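Local coordinates for protein subclass B1 metallo-beta-lactamase (Myroides odoratimimus, PDB 6T5L) that probably hydrolyses the beta-lactam ring of antibiotics, carbapenems among them, as a zinc-dependent subclass B1 metallo-beta-lactamase, at residues A[61-66]-A[91-96]; A[112-117]-A[135-140]. All coordinates share one frame; numbering follows the deposited sequence.

In the fold
Interactions 1 and 2 follow one another along the chain, the first closing before the second opens, and their centres lie about 10 Å apart. Each pairs the two parallel strands of a beta-alpha-beta unit: 61-65 and 88-93, joined through helix 71-83, in interaction 1, 116-118 and 137-139, joined through helix 119-127, in interaction 2. They also meet, since Leu-92 is probably hydrogen-bonded through its backbone N and O to Gln-114 and Tyr-116, which would place the second pair beside strand 88-93, an outermost strand of the first sheet. Interaction 1 is buried and runs into the zinc ligand His-96, whereas interaction 2 lies farther out and is partly exposed, within the same metallo-beta-lactamase fold.

Interaction 1. Residues A[61-66]-A[91-96]; sequences KVVVFD and GLIPTH. With ZN (zinc ion), chain C.
Asp-66 OD1 is gripped from segment 91-96 by the backbone N of Thr-95 at 2.9 Å, a donor that meets it nearly along the C-O axis. Thr-95 OG1 also lies 2.9 Å from Asp-66 OD1, its side chain crossing that of Asp-66 at about a right angle; a chi1 of 61° sets this hydroxyl between its own backbone N and carbonyl carbon. Behind this corner the strands run parallel. Val-64 N donates to Gly-91 O, and Val-64 O receives Ile-93 N at 2.8 Å. Asp-66 N closes the ladder on Ile-93 O. On one face of the sheet Phe-65 and Ile-93 lie side by side, pointing the same way, with Phe-65 CE2 3.5 Å from Ile-93 CD1; Thr-95 CG2 reaches the ring edge, and Phe-177 packs against Phe-65. On the other face Val-64 CG1 meets Leu-92 CD1 at 4.1 Å. One residue beyond Thr-95, His-96 NE2 binds the zinc ion at 2.0 Å, with His-98 and His-161 completing the three-histidine site. The buried Asp-66 carboxylate thus ties down the turn leading from the strand to the metal, a second-shell tether consistent with positioning His-96.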
loop_
_atom_site.group_PDB
_atom_site.type_symbol
_atom_site.label_atom_id
_atom_site.label_comp_id
_atom_site.label_asym_id
_atom_site.label_seq_id
_atom_site.Cartn_x
_atom_site.Cartn_y
_atom_site.Cartn_z
ATOM N N LYS A 61 -7.228 -5.458 15.647
ATOM C CA LYS A 61 -6.190 -6.064 14.835
ATOM C C LYS A 61 -5.976 -5.188 13.590
ATOM O O LYS A 61 -6.950 -4.671 12.998
ATOM C CB LYS A 61 -6.556 -7.491 14.390
ATOM C CG LYS A 61 -7.098 -8.472 15.502
ATOM C CD LYS A 61 -5.981 -9.162 16.217
ATOM C CE LYS A 61 -6.096 -9.096 17.760
ATOM N N VAL A 62 -4.717 -5.058 13.153
ATOM C CA VAL A 62 -4.398 -4.152 12.062
ATOM C C VAL A 62 -3.596 -4.884 11.004
ATOM O O VAL A 62 -2.732 -5.715 11.335
ATOM C CB VAL A 62 -3.655 -2.891 12.568
ATOM C CG1 VAL A 62 -3.081 -2.188 11.388
ATOM C CG2 VAL A 62 -4.648 -1.985 13.262
ATOM N N VAL A 63 -3.928 -4.620 9.727
ATOM C CA VAL A 63 -3.111 -5.031 8.586
ATOM C C VAL A 63 -2.643 -3.775 7.851
ATOM O O VAL A 63 -3.436 -2.874 7.565
ATOM C CB VAL A 63 -3.852 -5.954 7.596
ATOM C CG1 VAL A 63 -3.044 -6.108 6.274
ATOM C CG2 VAL A 63 -4.102 -7.323 8.202
ATOM N N VAL A 64 -1.385 -3.754 7.467
ATOM C CA VAL A 64 -0.771 -2.567 6.873
ATOM C C VAL A 64 -0.388 -2.925 5.455
ATOM O O VAL A 64 0.246 -3.974 5.226
ATOM C CB VAL A 64 0.488 -2.132 7.659
ATOM C CG1 VAL A 64 1.201 -0.884 7.054
ATOM C CG2 VAL A 64 0.121 -1.927 9.145
ATOM N N PHE A 65 -0.783 -2.078 4.521
ATOM C CA PHE A 65 -0.331 -2.151 3.141
ATOM C C PHE A 65 0.772 -1.112 3.001
ATOM O O PHE A 65 0.514 0.083 3.201
ATOM C CB PHE A 65 -1.492 -1.870 2.160
ATOM C CG PHE A 65 -2.461 -2.991 2.057
ATOM C CD1 PHE A 65 -3.563 -3.064 2.899
ATOM C CD2 PHE A 65 -2.233 -3.998 1.168
ATOM C CE1 PHE A 65 -4.465 -4.131 2.807
ATOM C CE2 PHE A 65 -3.096 -5.077 1.084
ATOM C CZ PHE A 65 -4.224 -5.146 1.897
ATOM N N ASP A 66 1.975 -1.555 2.636
ATOM C CA ASP A 66 3.140 -0.690 2.530
ATOM C C ASP A 66 3.745 -0.148 3.831
ATOM O O ASP A 66 3.028 0.430 4.661
ATOM C CB ASP A 66 2.908 0.495 1.616
ATOM C CG ASP A 66 2.890 0.117 0.135
ATOM O OD1 ASP A 66 2.832 -1.118 -0.188
ATOM O OD2 ASP A 66 2.916 1.066 -0.693
ATOM N N GLY A 91 -0.086 -8.249 10.268
ATOM C CA GLY A 91 0.492 -8.579 8.976
ATOM C C GLY A 91 0.868 -7.327 8.218
ATOM O O GLY A 91 0.171 -6.329 8.303
ATOM N N LEU A 92 1.928 -7.414 7.441
ATOM C CA LEU A 92 2.373 -6.364 6.544
ATOM C C LEU A 92 2.348 -6.894 5.111
ATOM O O LEU A 92 2.859 -7.990 4.827
ATOM C CB LEU A 92 3.776 -5.919 6.917
ATOM C CG LEU A 92 4.453 -5.039 5.894
ATOM C CD1 LEU A 92 3.918 -3.662 5.850
ATOM C CD2 LEU A 92 5.935 -5.059 6.323
ATOM N N ILE A 93 1.744 -6.120 4.194
ATOM C CA ILE A 93 1.698 -6.474 2.800
ATOM C C ILE A 93 2.356 -5.372 2.007
ATOM O O ILE A 93 1.743 -4.361 1.678
ATOM C CB ILE A 93 0.248 -6.707 2.291
ATOM C CG1 ILE A 93 -0.446 -7.761 3.154
ATOM C CG2 ILE A 93 0.290 -7.055 0.819
ATOM C CD1 ILE A 93 -1.913 -7.705 3.124
ATOM N N PRO A 94 3.614 -5.556 1.604
ATOM C CA PRO A 94 4.212 -4.610 0.657
ATOM C C PRO A 94 3.649 -4.839 -0.741
ATOM O O PRO A 94 3.647 -5.966 -1.221
ATOM C CB PRO A 94 5.708 -4.928 0.717
ATOM C CG PRO A 94 5.869 -6.165 1.560
ATOM C CD PRO A 94 4.481 -6.697 1.902
ATOM N N THR A 95 3.199 -3.771 -1.406
ATOM C CA THR A 95 2.415 -3.932 -2.636
ATOM C C THR A 95 3.304 -4.025 -3.874
ATOM O O THR A 95 2.792 -4.419 -4.931
ATOM C CB THR A 95 1.371 -2.793 -2.821
ATOM O OG1 THR A 95 2.031 -1.522 -2.917
ATOM C CG2 THR A 95 0.374 -2.829 -1.684
ATOM N N HIS A 96 4.591 -3.615 -3.767
ATOM C CA HIS A 96 5.654 -3.939 -4.729
ATOM C C HIS A 96 7.030 -3.735 -4.069
ATOM O O HIS A 96 7.148 -3.471 -2.869
ATOM C CB HIS A 96 5.528 -3.167 -6.084
ATOM C CG HIS A 96 5.650 -1.668 -6.009
ATOM N ND1 HIS A 96 4.627 -0.879 -5.545
ATOM C CD2 HIS A 96 6.596 -0.805 -6.491
ATOM C CE1 HIS A 96 4.979 0.400 -5.664
ATOM N NE2 HIS A 96 6.181 0.468 -6.208
HETATM ZN ZN ZN C . 7.224 1.945 -7.152
HETATM O O HOH W 1 7.029 2.858 -6.299
#

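Interaction 2. Residues A[112-117]-A[135-140]; sequences NIQTYV and PTKDFD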
loop_
_atom_site.group_PDB
_atom_site.type_symbol
_atom_site.label_atom_id
_atom_site.label_comp_id
_atom_site.label_asym_id
_atom_site.label_seq_id
_atom_site.Cartn_x
_atom_site.Cartn_y
_atom_site.Cartn_z
ATOM N N ASN A 112 8.297 -8.507 15.089
ATOM C CA ASN A 112 7.711 -9.774 14.668
ATOM C C ASN A 112 6.308 -9.631 14.064
ATOM O O ASN A 112 5.402 -10.404 14.366
ATOM C CB ASN A 112 7.711 -10.723 15.835
ATOM C CG ASN A 112 9.095 -10.832 16.460
ATOM O OD1 ASN A 112 9.983 -11.317 15.809
ATOM N ND2 ASN A 112 9.276 -10.364 17.701
ATOM N N ILE A 113 6.155 -8.669 13.150
ATOM C CA ILE A 113 4.960 -8.557 12.312
ATOM C C ILE A 113 5.148 -9.422 11.080
ATOM O O ILE A 113 6.071 -9.203 10.290
ATOM C CB ILE A 113 4.695 -7.105 11.912
ATOM C CG1 ILE A 113 4.399 -6.264 13.185
ATOM C CG2 ILE A 113 3.511 -7.008 10.961
ATOM C CD1 ILE A 113 4.620 -4.768 12.978
ATOM N N GLN A 114 4.301 -10.427 10.924
ATOM C CA GLN A 114 4.381 -11.292 9.752
ATOM C C GLN A 114 4.254 -10.487 8.453
ATOM O O GLN A 114 3.340 -9.677 8.284
ATOM C CB GLN A 114 3.290 -12.349 9.795
ATOM C CG GLN A 114 3.391 -13.363 8.682
ATOM C CD GLN A 114 4.734 -14.100 8.713
ATOM O OE1 GLN A 114 5.082 -14.719 9.711
ATOM N NE2 GLN A 114 5.467 -14.060 7.602
ATOM N N THR A 115 5.195 -10.718 7.545
ATOM C CA THR A 115 5.154 -10.192 6.193
ATOM C C THR A 115 4.436 -11.160 5.260
ATOM O O THR A 115 4.718 -12.363 5.271
ATOM C CB THR A 115 6.582 -9.964 5.686
ATOM O OG1 THR A 115 7.192 -9.033 6.566
ATOM C CG2 THR A 115 6.598 -9.393 4.296
ATOM N N TYR A 116 3.542 -10.626 4.448
ATOM C CA TYR A 116 2.852 -11.383 3.404
ATOM C C TYR A 116 3.158 -10.744 2.065
ATOM O O TYR A 116 2.864 -9.562 1.876
ATOM C CB TYR A 116 1.344 -11.364 3.615
ATOM C CG TYR A 116 0.855 -12.088 4.843
ATOM C CD1 TYR A 116 0.851 -11.451 6.052
ATOM C CD2 TYR A 116 0.430 -13.413 4.795
ATOM C CE1 TYR A 116 0.410 -12.061 7.191
ATOM C CE2 TYR A 116 -0.011 -14.047 5.937
ATOM C CZ TYR A 116 -0.009 -13.339 7.140
ATOM O OH TYR A 116 -0.452 -13.860 8.328
ATOM N N VAL A 117 3.752 -11.487 1.137
ATOM C CA VAL A 117 4.221 -10.852 -0.088
ATOM C C VAL A 117 4.131 -11.827 -1.244
ATOM O O VAL A 117 4.160 -13.067 -1.078
ATOM C CB VAL A 117 5.663 -10.310 0.124
ATOM C CG1 VAL A 117 6.564 -11.429 0.632
ATOM C CG2 VAL A 117 6.246 -9.651 -1.152
ATOM N N PRO A 135 11.365 -15.116 7.726
ATOM C CA PRO A 135 10.593 -15.895 6.739
ATOM C C PRO A 135 9.259 -15.232 6.417
ATOM O O PRO A 135 8.511 -14.790 7.310
ATOM C CB PRO A 135 10.418 -17.260 7.427
ATOM C CG PRO A 135 11.688 -17.411 8.249
ATOM C CD PRO A 135 11.838 -15.988 8.832
ATOM N N THR A 136 8.974 -15.150 5.115
ATOM C CA THR A 136 7.739 -14.547 4.640
ATOM C C THR A 136 6.651 -15.609 4.410
ATOM O O THR A 136 6.921 -16.797 4.269
ATOM C CB THR A 136 8.009 -13.793 3.318
ATOM O OG1 THR A 136 8.606 -14.699 2.369
ATOM C CG2 THR A 136 8.968 -12.605 3.533
ATOM N N LYS A 137 5.409 -15.152 4.365
ATOM C CA LYS A 137 4.292 -15.951 3.874
ATOM C C LYS A 137 4.011 -15.467 2.455
ATOM O O LYS A 137 3.806 -14.269 2.241
ATOM C CB LYS A 137 3.069 -15.834 4.800
ATOM C CG LYS A 137 3.165 -16.942 5.872
ATOM C CD LYS A 137 2.280 -16.765 7.064
ATOM C CE LYS A 137 2.116 -18.106 7.763
ATOM N NZ LYS A 137 1.642 -18.012 9.161
ATOM N N ASP A 138 4.103 -16.367 1.477
ATOM C CA ASP A 138 4.146 -15.980 0.067
ATOM C C ASP A 138 2.852 -16.307 -0.663
ATOM O O ASP A 138 2.181 -17.281 -0.344
ATOM C CB ASP A 138 5.297 -16.678 -0.659
ATOM C CG ASP A 138 6.621 -16.498 0.058
ATOM O OD1 ASP A 138 6.697 -15.600 0.928
ATOM O OD2 ASP A 138 7.573 -17.234 -0.259
ATOM N N PHE A 139 2.525 -15.533 -1.692
ATOM C CA PHE A 139 1.331 -15.846 -2.452
ATOM C C PHE A 139 1.581 -15.590 -3.924
ATOM O O PHE A 139 2.418 -14.765 -4.303
ATOM C CB PHE A 139 0.111 -15.049 -1.948
ATOM C CG PHE A 139 0.220 -13.531 -2.096
ATOM C CD1 PHE A 139 0.813 -12.775 -1.128
ATOM C CD2 PHE A 139 -0.292 -12.883 -3.216
ATOM C CE1 PHE A 139 0.915 -11.395 -1.232
ATOM C CE2 PHE A 139 -0.209 -11.502 -3.322
ATOM C CZ PHE A 139 0.380 -10.761 -2.320
ATOM N N ASP A 140 0.894 -16.356 -4.763
ATOM C CA ASP A 140 1.154 -16.219 -6.188
ATOM C C ASP A 140 0.456 -14.973 -6.711
ATOM O O ASP A 140 1.106 -13.993 -7.102
ATOM C CB ASP A 140 0.684 -17.477 -6.915
ATOM C CG ASP A 140 1.575 -18.658 -6.611
ATOM O OD1 ASP A 140 2.741 -18.608 -7.043
ATOM O OD2 ASP A 140 1.134 -19.607 -5.912
HETATM O O HOH W 2 8.076 -14.879 10.017
HETATM O O HOH W 3 7.973 -11.840 8.288
#
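Lys-137 lays its side chain beside Tyr-116, both pointing the same way, with Lys-137 CB 3.6 Å from Tyr-116 CD2 and Lys-137 CD close to Tyr-116 CE2. The Lys-137 chain stays extended beyond CG, which carries CD on to Gln-114 CG as the two side chains cross at about a right angle. On the opposite face Val-117 CG1 touches Thr-136 CB at 3.9 Å. Phe-139, on the Tyr-116 side, sets its CE1 against the backbone carbonyl carbon of Val-117. Parallel backbone bonds underlie these contacts: Lys-137 N to Thr-115 O, Val-117 N to Lys-137 O and Phe-139 N to Val-117 O. Gln-114, bent at chi2 (59°), sends NE2 to Pro-135 O at 3.1 Å, on a lone pair, and to Thr-115 O at 3.0 Å. Both acceptors lie near its amide plane, fixing its rotation. One water bridges Gln-114 OE1 and Pro-135 O; another links Thr-115 N to the same carbonyl. Farther out, Thr-136 OG1 bonds Asp-138 OD1 on its syn side, and Ile-122 of helix 119-127 packs on Val-117 and Thr-136. Amide and waters thus extend the ladder beyond the Lys-137 N to Thr-115 O bond, with Thr-115 O and Pro-135 O as shared acceptors.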